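Local coordinates for protein phosphoribosylformylglycinamidine synthase 2 (Thermus thermophilus, PDB 3VIU) that is a phosphoribosylformylglycinamidine synthase of the PurM-like family, with two PurM-like halves, and holds bound ADP and a magnesium ion, at residues I110-L124 / V173-K187. Numbering follows the deposited sequence.
Sequences IMSMGARPIALLDSL and VNAMCLGLLREEHLK
Ile110, in the last turn of helix 95-112, lies against Cys177 and Gly179 on one face of the sheet. Its CG1 sits 3.5 Å from Cys177 CB, while CG2, anti to the backbone N, comes down onto the bare backbone of Gly179, 3.6 Å from CA. Cys177 CB is also met by Leu120 CD2 at 3.8 Å, from the neighbouring strand. On that same face, at the far end of the pair, Leu124 and Val173 run alongside each other in the same direction, Leu124 CD2 touching Val173 CG1.

The other face carries Ala119, Leu121, Met176 and Leu178. Leu121 and Met176 meet through their CB atoms; Met176 CG stands opposite the backbone N (chi1 -179°) and the chain stays straight to SE and CE, packing on Phe82 and Val544. Antiparallel backbone bonds join the strands from Arg116-Leu180 to Ser123-Asn174, interrupted by a classic bulge: Leu178 O accepts from both Ile118 N (2.6 Å) and Ala119 N (3.2 Å). The bulge turns Ile118 so that CG1 rests against Leu178 and CG2 touches Leu180 CG, the two side chains lying roughly perpendicular.

Beyond the sheet, Lys187 lays its extended chain along the helix end, CE 3.1 Å from Ser112 O, and Met113 curls CE to within 3.8 Å of Leu186 CD1. Gly114 closes the helix with a Schellman motif and leads into strand 116-126. Strands 116-126 and 172-182 are adjacent inner strands of the mixed sheet in the first PurM-like N-terminal domain, 172-182 flanked by 78-86 and 116-126 by 156-163; the face bearing Met176 and Leu178 packs against Val544 of strand 538-548, in the second such domain.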
ATOM      1  N   ILE A 110      10.744  -6.147  -3.471  1.00 22.38           N
ATOM      2  CA  ILE A 110      11.478  -4.921  -3.735  1.00 20.80           C
ATOM      3  C   ILE A 110      12.957  -5.229  -3.968  1.00 21.18           C
ATOM      4  O   ILE A 110      13.592  -4.631  -4.833  1.00 20.92           O
ATOM      5  CB  ILE A 110      11.327  -3.945  -2.557  1.00 21.91           C
ATOM      6  CG1 ILE A 110       9.841  -3.615  -2.351  1.00 21.42           C
ATOM      7  CG2 ILE A 110      12.179  -2.711  -2.780  1.00 20.17           C
ATOM      8  CD1 ILE A 110       9.107  -3.227  -3.604  1.00 19.38           C
HETATM    9  N   MSE A 111      13.500  -6.165  -3.195  1.00 21.34           N
HETATM   10  CA  MSE A 111      14.900  -6.563  -3.335  1.00 21.64           C
HETATM   11  C   MSE A 111      15.168  -7.186  -4.692  1.00 20.60           C
HETATM   12  O   MSE A 111      16.226  -6.967  -5.281  1.00 19.20           O
HETATM   13  CB  MSE A 111      15.288  -7.625  -2.316  1.00 26.04           C
HETATM   14  CG  MSE A 111      15.354  -7.227  -0.874  1.00 32.82           C
HETATM   15 SE   MSE A 111      15.743  -8.869   0.094  1.00 43.65          SE
HETATM   16  CE  MSE A 111      14.168  -8.962   1.214  1.00 42.15           C
ATOM     17  N   SER A 112      14.225  -7.996  -5.168  1.00 20.25           N
ATOM     18  CA  SER A 112      14.420  -8.676  -6.437  1.00 21.99           C
ATOM     19  C   SER A 112      14.628  -7.705  -7.591  1.00 22.31           C
ATOM     20  O   SER A 112      15.215  -8.075  -8.602  1.00 23.30           O
ATOM     21  CB  SER A 112      13.265  -9.642  -6.725  1.00 21.40           C
ATOM     22  OG  SER A 112      12.080  -8.959  -7.064  1.00 24.19           O
HETATM   23  N   MSE A 113      14.164  -6.465  -7.434  1.00 22.71           N
HETATM   24  CA  MSE A 113      14.348  -5.444  -8.468  1.00 23.71           C
HETATM   25  C   MSE A 113      15.754  -4.846  -8.347  1.00 23.37           C
HETATM   26  O   MSE A 113      16.168  -4.031  -9.176  1.00 22.22           O
HETATM   27  CB  MSE A 113      13.332  -4.309  -8.317  1.00 25.32           C
HETATM   28  CG  MSE A 113      11.885  -4.718  -8.403  1.00 33.08           C
HETATM   29 SE   MSE A 113      11.437  -5.783  -9.959  1.00 46.05          SE
HETATM   30  CE  MSE A 113      11.733  -4.481 -11.362  1.00 40.02           C
ATOM     31  N   GLY A 114      16.473  -5.247  -7.301  1.00 22.33           N
ATOM     32  CA  GLY A 114      17.812  -4.740  -7.069  1.00 21.12           C
ATOM     33  C   GLY A 114      17.768  -3.425  -6.317  1.00 23.40           C
ATOM     34  O   GLY A 114      18.742  -2.667  -6.297  1.00 23.64           O
ATOM     35  N   ALA A 115      16.623  -3.151  -5.700  1.00 23.82           N
ATOM     36  CA  ALA A 115      16.429  -1.924  -4.938  1.00 23.91           C
ATOM     37  C   ALA A 115      16.543  -2.214  -3.450  1.00 23.51           C
ATOM     38  O   ALA A 115      15.939  -3.158  -2.942  1.00 23.08           O
ATOM     39  CB  ALA A 115      15.070  -1.329  -5.242  1.00 22.93           C
ATOM     40  N   ARG A 116      17.334  -1.403  -2.759  1.00 21.85           N
ATOM     41  CA  ARG A 116      17.507  -1.571  -1.329  1.00 20.84           C
ATOM     42  C   ARG A 116      16.321  -0.929  -0.615  1.00 19.95           C
ATOM     43  O   ARG A 116      16.053   0.262  -0.781  1.00 20.88           O
ATOM     44  CB  ARG A 116      18.809  -0.914  -0.883  1.00 19.53           C
ATOM     45  CG  ARG A 116      19.005  -0.873   0.610  1.00 19.33           C
ATOM     46  CD  ARG A 116      20.290  -0.136   0.956  1.00 20.31           C
ATOM     47  NE  ARG A 116      21.474  -0.901   0.577  1.00 20.49           N
ATOM     48  CZ  ARG A 116      21.969  -1.905   1.293  1.00 21.16           C
ATOM     49  NH1 ARG A 116      21.386  -2.262   2.433  1.00 19.40           N
ATOM     50  NH2 ARG A 116      23.044  -2.558   0.870  1.00 18.76           N
ATOM     51  N   PRO A 117      15.579  -1.719   0.171  1.00 17.74           N
ATOM     52  CA  PRO A 117      14.413  -1.235   0.920  1.00 17.14           C
ATOM     53  C   PRO A 117      14.755  -0.038   1.810  1.00 15.97           C
ATOM     54  O   PRO A 117      15.639  -0.129   2.651  1.00 16.33           O
ATOM     55  CB  PRO A 117      14.009  -2.454   1.738  1.00 16.35           C
ATOM     56  CG  PRO A 117      14.363  -3.585   0.825  1.00 16.06           C
ATOM     57  CD  PRO A 117      15.725  -3.178   0.316  1.00 17.16           C
ATOM     58  N   ILE A 118      14.054   1.077   1.630  1.00 14.45           N
ATOM     59  CA  ILE A 118      14.330   2.257   2.437  1.00 15.62           C
ATOM     60  C   ILE A 118      13.152   2.608   3.315  1.00 16.27           C
ATOM     61  O   ILE A 118      13.267   3.447   4.212  1.00 16.76           O
ATOM     62  CB  ILE A 118      14.681   3.507   1.565  1.00 15.23           C
ATOM     63  CG1 ILE A 118      13.494   3.886   0.671  1.00 15.04           C
ATOM     64  CG2 ILE A 118      15.926   3.227   0.740  1.00 14.37           C
ATOM     65  CD1 ILE A 118      13.751   5.088  -0.241  1.00 12.34           C
ATOM     66  N   ALA A 119      12.013   1.973   3.062  1.00 15.95           N
ATOM     67  CA  ALA A 119      10.845   2.261   3.870  1.00 14.98           C
ATOM     68  C   ALA A 119       9.695   1.272   3.726  1.00 15.81           C
ATOM     69  O   ALA A 119       9.522   0.633   2.684  1.00 14.19           O
ATOM     70  CB  ALA A 119      10.356   3.661   3.564  1.00 13.55           C
ATOM     71  N   LEU A 120       8.918   1.162   4.801  1.00 16.99           N
ATOM     72  CA  LEU A 120       7.733   0.311   4.862  1.00 17.68           C
ATOM     73  C   LEU A 120       6.554   1.157   5.334  1.00 17.61           C
ATOM     74  O   LEU A 120       6.717   2.047   6.163  1.00 19.03           O
ATOM     75  CB  LEU A 120       7.935  -0.850   5.842  1.00 17.00           C
ATOM     76  CG  LEU A 120       8.800  -2.020   5.362  1.00 17.45           C
ATOM     77  CD1 LEU A 120       9.183  -2.902   6.536  1.00 16.99           C
ATOM     78  CD2 LEU A 120       8.042  -2.805   4.308  1.00 15.91           C
ATOM     79  N   LEU A 121       5.380   0.899   4.773  1.00 18.54           N
ATOM     80  CA  LEU A 121       4.166   1.596   5.180  1.00 19.81           C
ATOM     81  C   LEU A 121       3.110   0.514   5.356  1.00 20.49           C
ATOM     82  O   LEU A 121       2.999  -0.388   4.528  1.00 20.81           O
ATOM     83  CB  LEU A 121       3.705   2.614   4.126  1.00 19.89           C
ATOM     84  CG  LEU A 121       4.572   3.851   3.854  1.00 21.95           C
ATOM     85  CD1 LEU A 121       5.710   3.481   2.908  1.00 18.21           C
ATOM     86  CD2 LEU A 121       3.717   4.960   3.231  1.00 18.54           C
ATOM     87  N   ASP A 122       2.351   0.589   6.442  1.00 21.38           N
ATOM     88  CA  ASP A 122       1.320  -0.406   6.700  1.00 23.82           C
ATOM     89  C   ASP A 122      -0.089   0.160   6.528  1.00 22.25           C
ATOM     90  O   ASP A 122      -0.364   1.299   6.897  1.00 23.77           O
ATOM     91  CB  ASP A 122       1.487  -0.979   8.109  1.00 27.87           C
ATOM     92  CG  ASP A 122       1.537   0.097   9.175  1.00 35.17           C
ATOM     93  OD1 ASP A 122       2.454   0.945   9.118  1.00 39.47           O
ATOM     94  OD2 ASP A 122       0.664   0.101  10.072  1.00 38.00           O
ATOM     95  N   SER A 123      -0.975  -0.643   5.953  1.00 19.81           N
ATOM     96  CA  SER A 123      -2.352  -0.234   5.740  1.00 17.51           C
ATOM     97  C   SER A 123      -3.198  -1.254   6.495  1.00 16.97           C
ATOM     98  O   SER A 123      -3.335  -2.407   6.067  1.00 17.20           O
ATOM     99  CB  SER A 123      -2.671  -0.248   4.244  1.00 18.40           C
ATOM    100  OG  SER A 123      -3.723   0.652   3.941  1.00 21.13           O
ATOM    101  N   LEU A 124      -3.765  -0.825   7.620  1.00 15.08           N
ATOM    102  CA  LEU A 124      -4.541  -1.717   8.482  1.00 12.98           C
ATOM    103  C   LEU A 124      -6.027  -1.396   8.682  1.00 12.77           C
ATOM    104  O   LEU A 124      -6.430  -0.239   8.825  1.00 11.21           O
ATOM    105  CB  LEU A 124      -3.855  -1.796   9.851  1.00 10.97           C
ATOM    106  CG  LEU A 124      -2.334  -1.966   9.834  1.00 10.98           C
ATOM    107  CD1 LEU A 124      -1.796  -1.979  11.254  1.00 11.88           C
ATOM    108  CD2 LEU A 124      -1.968  -3.265   9.117  1.00 12.63           C
ATOM    109  N   VAL A 173      -4.548  -6.501   6.319  1.00 11.21           N
ATOM    110  CA  VAL A 173      -3.174  -6.153   6.624  1.00 11.36           C
ATOM    111  C   VAL A 173      -2.408  -6.107   5.311  1.00 13.43           C
ATOM    112  O   VAL A 173      -2.107  -7.144   4.713  1.00 13.69           O
ATOM    113  CB  VAL A 173      -2.516  -7.179   7.561  1.00 10.76           C
ATOM    114  CG1 VAL A 173      -1.102  -6.727   7.897  1.00  7.19           C
ATOM    115  CG2 VAL A 173      -3.353  -7.343   8.824  1.00  7.87           C
ATOM    116  N   ASN A 174      -2.128  -4.895   4.848  1.00 14.01           N
ATOM    117  CA  ASN A 174      -1.384  -4.700   3.608  1.00 15.56           C
ATOM    118  C   ASN A 174      -0.081  -3.980   3.941  1.00 16.87           C
ATOM    119  O   ASN A 174      -0.058  -3.066   4.772  1.00 18.03           O
ATOM    120  CB  ASN A 174      -2.198  -3.858   2.624  1.00 15.88           C
ATOM    121  CG  ASN A 174      -3.318  -4.646   1.955  1.00 19.62           C
ATOM    122  OD1 ASN A 174      -4.004  -5.452   2.595  1.00 20.66           O
ATOM    123  ND2 ASN A 174      -3.520  -4.398   0.662  1.00 17.35           N
ATOM    124  N   ALA A 175       1.008  -4.391   3.308  1.00 16.20           N
ATOM    125  CA  ALA A 175       2.285  -3.747   3.563  1.00 17.41           C
ATOM    126  C   ALA A 175       2.870  -3.201   2.271  1.00 18.85           C
ATOM    127  O   ALA A 175       2.934  -3.894   1.253  1.00 20.97           O
ATOM    128  CB  ALA A 175       3.254  -4.726   4.207  1.00 16.14           C
HETATM  129  N   MSE A 176       3.290  -1.947   2.315  1.00 18.98           N
HETATM  130  CA  MSE A 176       3.878  -1.309   1.156  1.00 20.57           C
HETATM  131  C   MSE A 176       5.368  -1.142   1.423  1.00 19.20           C
HETATM  132  O   MSE A 176       5.773  -0.899   2.558  1.00 17.30           O
HETATM  133  CB  MSE A 176       3.227   0.052   0.937  1.00 23.25           C
HETATM  134  CG  MSE A 176       3.734   0.809  -0.268  1.00 28.99           C
HETATM  135 SE   MSE A 176       2.869   2.550  -0.355  1.00 43.00          SE
HETATM  136  CE  MSE A 176       3.957   3.386  -1.722  1.00 36.27           C
ATOM    137  N   CYS A 177       6.187  -1.287   0.385  1.00 18.34           N
ATOM    138  CA  CYS A 177       7.617  -1.124   0.552  1.00 17.01           C
ATOM    139  C   CYS A 177       8.266  -0.233  -0.512  1.00 17.32           C
ATOM    140  O   CYS A 177       7.919  -0.290  -1.685  1.00 16.32           O
ATOM    141  CB  CYS A 177       8.301  -2.489   0.576  1.00 18.86           C
ATOM    142  SG  CYS A 177      10.079  -2.393   0.932  1.00 16.85           S
ATOM    143  N   LEU A 178       9.210   0.597  -0.075  1.00 17.54           N
ATOM    144  CA  LEU A 178       9.945   1.492  -0.962  1.00 17.35           C
ATOM    145  C   LEU A 178      11.417   1.090  -0.982  1.00 19.45           C
ATOM    146  O   LEU A 178      12.016   0.848   0.069  1.00 20.97           O
ATOM    147  CB  LEU A 178       9.845   2.945  -0.479  1.00 16.96           C
ATOM    148  CG  LEU A 178       8.982   3.895  -1.302  1.00 15.80           C
ATOM    149  CD1 LEU A 178       7.522   3.544  -1.117  1.00 17.69           C
ATOM    150  CD2 LEU A 178       9.246   5.321  -0.875  1.00 15.33           C
ATOM    151  N   GLY A 179      11.997   1.019  -2.177  1.00 20.16           N
ATOM    152  CA  GLY A 179      13.398   0.669  -2.296  1.00 20.40           C
ATOM    153  C   GLY A 179      14.070   1.552  -3.328  1.00 22.15           C
ATOM    154  O   GLY A 179      13.433   1.953  -4.309  1.00 22.48           O
ATOM    155  N   LEU A 180      15.341   1.886  -3.116  1.00 22.45           N
ATOM    156  CA  LEU A 180      16.032   2.714  -4.091  1.00 22.96           C
ATOM    157  C   LEU A 180      17.186   1.971  -4.723  1.00 22.35           C
ATOM    158  O   LEU A 180      17.734   1.025  -4.153  1.00 22.95           O
ATOM    159  CB  LEU A 180      16.516   4.045  -3.483  1.00 24.41           C
ATOM    160  CG  LEU A 180      17.778   4.217  -2.635  1.00 25.87           C
ATOM    161  CD1 LEU A 180      19.008   3.712  -3.361  1.00 30.80           C
ATOM    162  CD2 LEU A 180      17.956   5.691  -2.330  1.00 25.65           C
ATOM    163  N   LEU A 181      17.545   2.409  -5.919  1.00 22.23           N
ATOM    164  CA  LEU A 181      18.629   1.800  -6.658  1.00 22.47           C
ATOM    165  C   LEU A 181      19.097   2.747  -7.744  1.00 22.79           C
ATOM    166  O   LEU A 181      18.451   3.757  -8.038  1.00 22.40           O
ATOM    167  CB  LEU A 181      18.157   0.497  -7.303  1.00 20.72           C
ATOM    168  CG  LEU A 181      17.074   0.638  -8.377  1.00 22.81           C
ATOM    169  CD1 LEU A 181      16.951  -0.670  -9.138  1.00 25.81           C
ATOM    170  CD2 LEU A 181      15.742   1.020  -7.748  1.00 20.88           C
ATOM    171  N   ARG A 182      20.235   2.412  -8.332  1.00 23.99           N
ATOM    172  CA  ARG A 182      20.794   3.187  -9.417  1.00 24.96           C
ATOM    173  C   ARG A 182      20.098   2.606 -10.633  1.00 26.46           C
ATOM    174  O   ARG A 182      20.058   1.391 -10.796  1.00 27.22           O
ATOM    175  CB  ARG A 182      22.302   2.960  -9.492  1.00 25.92           C
ATOM    176  CG  ARG A 182      23.039   3.376  -8.223  1.00 27.06           C
ATOM    177  CD  ARG A 182      22.953   4.869  -8.039  1.00 25.67           C
ATOM    178  NE  ARG A 182      23.576   5.530  -9.176  1.00 28.15           N
ATOM    179  CZ  ARG A 182      23.470   6.824  -9.456  1.00 27.02           C
ATOM    180  NH1 ARG A 182      22.752   7.625  -8.677  1.00 22.64           N
ATOM    181  NH2 ARG A 182      24.088   7.310 -10.524  1.00 24.92           N
ATOM    182  N   GLU A 183      19.528   3.468 -11.464  1.00 28.87           N
ATOM    183  CA  GLU A 183      18.807   3.029 -12.652  1.00 31.91           C
ATOM    184  C   GLU A 183      19.593   1.961 -13.419  1.00 34.17           C
ATOM    185  O   GLU A 183      19.051   0.924 -13.814  1.00 33.46           O
ATOM    186  CB  GLU A 183      18.523   4.234 -13.555  1.00 31.01           C
ATOM    187  CG  GLU A 183      17.330   4.053 -14.477  1.00 34.33           C
ATOM    188  CD  GLU A 183      16.958   5.331 -15.208  1.00 36.62           C
ATOM    189  OE1 GLU A 183      16.921   6.398 -14.556  1.00 37.39           O
ATOM    190  OE2 GLU A 183      16.693   5.266 -16.429  1.00 36.05           O
ATOM    191  N   GLU A 184      20.876   2.230 -13.607  1.00 37.19           N
ATOM    192  CA  GLU A 184      21.786   1.339 -14.317  1.00 40.70           C
ATOM    193  C   GLU A 184      21.726  -0.115 -13.841  1.00 41.42           C
ATOM    194  O   GLU A 184      22.143  -1.022 -14.560  1.00 42.04           O
ATOM    195  CB  GLU A 184      23.210   1.865 -14.156  1.00 43.35           C
ATOM    196  CG  GLU A 184      23.654   1.928 -12.694  1.00 47.88           C
ATOM    197  CD  GLU A 184      24.919   2.737 -12.490  1.00 50.66           C
ATOM    198  OE1 GLU A 184      25.918   2.473 -13.196  1.00 52.86           O
ATOM    199  OE2 GLU A 184      24.914   3.634 -11.617  1.00 52.65           O
ATOM    200  N   HIS A 185      21.208  -0.331 -12.634  1.00 41.45           N
ATOM    201  CA  HIS A 185      21.123  -1.669 -12.050  1.00 41.38           C
ATOM    202  C   HIS A 185      19.734  -2.280 -12.079  1.00 42.46           C
ATOM    203  O   HIS A 185      19.508  -3.319 -11.457  1.00 41.30           O
ATOM    204  CB  HIS A 185      21.586  -1.633 -10.594  1.00 40.82           C
ATOM    205  CG  HIS A 185      23.002  -1.191 -10.419  1.00 41.05           C
ATOM    206  ND1 HIS A 185      23.474  -0.664  -9.236  1.00 41.10           N
ATOM    207  CD2 HIS A 185      24.056  -1.213 -11.269  1.00 41.58           C
ATOM    208  CE1 HIS A 185      24.757  -0.380  -9.364  1.00 41.94           C
ATOM    209  NE2 HIS A 185      25.135  -0.703 -10.588  1.00 42.46           N
ATOM    210  N   LEU A 186      18.803  -1.652 -12.783  1.00 43.24           N
ATOM    211  CA  LEU A 186      17.444  -2.174 -12.830  1.00 45.77           C
ATOM    212  C   LEU A 186      17.345  -3.592 -13.390  1.00 48.20           C
ATOM    213  O   LEU A 186      17.518  -3.810 -14.591  1.00 48.37           O
ATOM    214  CB  LEU A 186      16.545  -1.233 -13.631  1.00 44.97           C
ATOM    215  CG  LEU A 186      15.081  -1.653 -13.795  1.00 44.08           C
ATOM    216  CD1 LEU A 186      14.540  -2.246 -12.507  1.00 42.77           C
ATOM    217  CD2 LEU A 186      14.267  -0.436 -14.207  1.00 45.02           C
ATOM    218  N   LYS A 187      17.061  -4.550 -12.509  1.00 50.68           N
ATOM    219  CA  LYS A 187      16.929  -5.948 -12.910  1.00 53.70           C
ATOM    220  C   LYS A 187      15.496  -6.462 -12.746  1.00 54.32           C
ATOM    221  O   LYS A 187      14.712  -5.925 -11.963  1.00 54.35           O
ATOM    222  CB  LYS A 187      17.888  -6.834 -12.103  1.00 55.40           C
ATOM    223  CG  LYS A 187      17.545  -6.965 -10.624  1.00 57.08           C
ATOM    224  CD  LYS A 187      18.563  -7.847  -9.901  1.00 58.99           C
ATOM    225  CE  LYS A 187      18.341  -7.847  -8.386  1.00 58.82           C
ATOM    226  NZ  LYS A 187      19.431  -8.558  -7.658  1.00 57.70           N
TER
HETATM  227  O   HOH W   1      20.675  -0.476  -5.163  1.00 22.57           O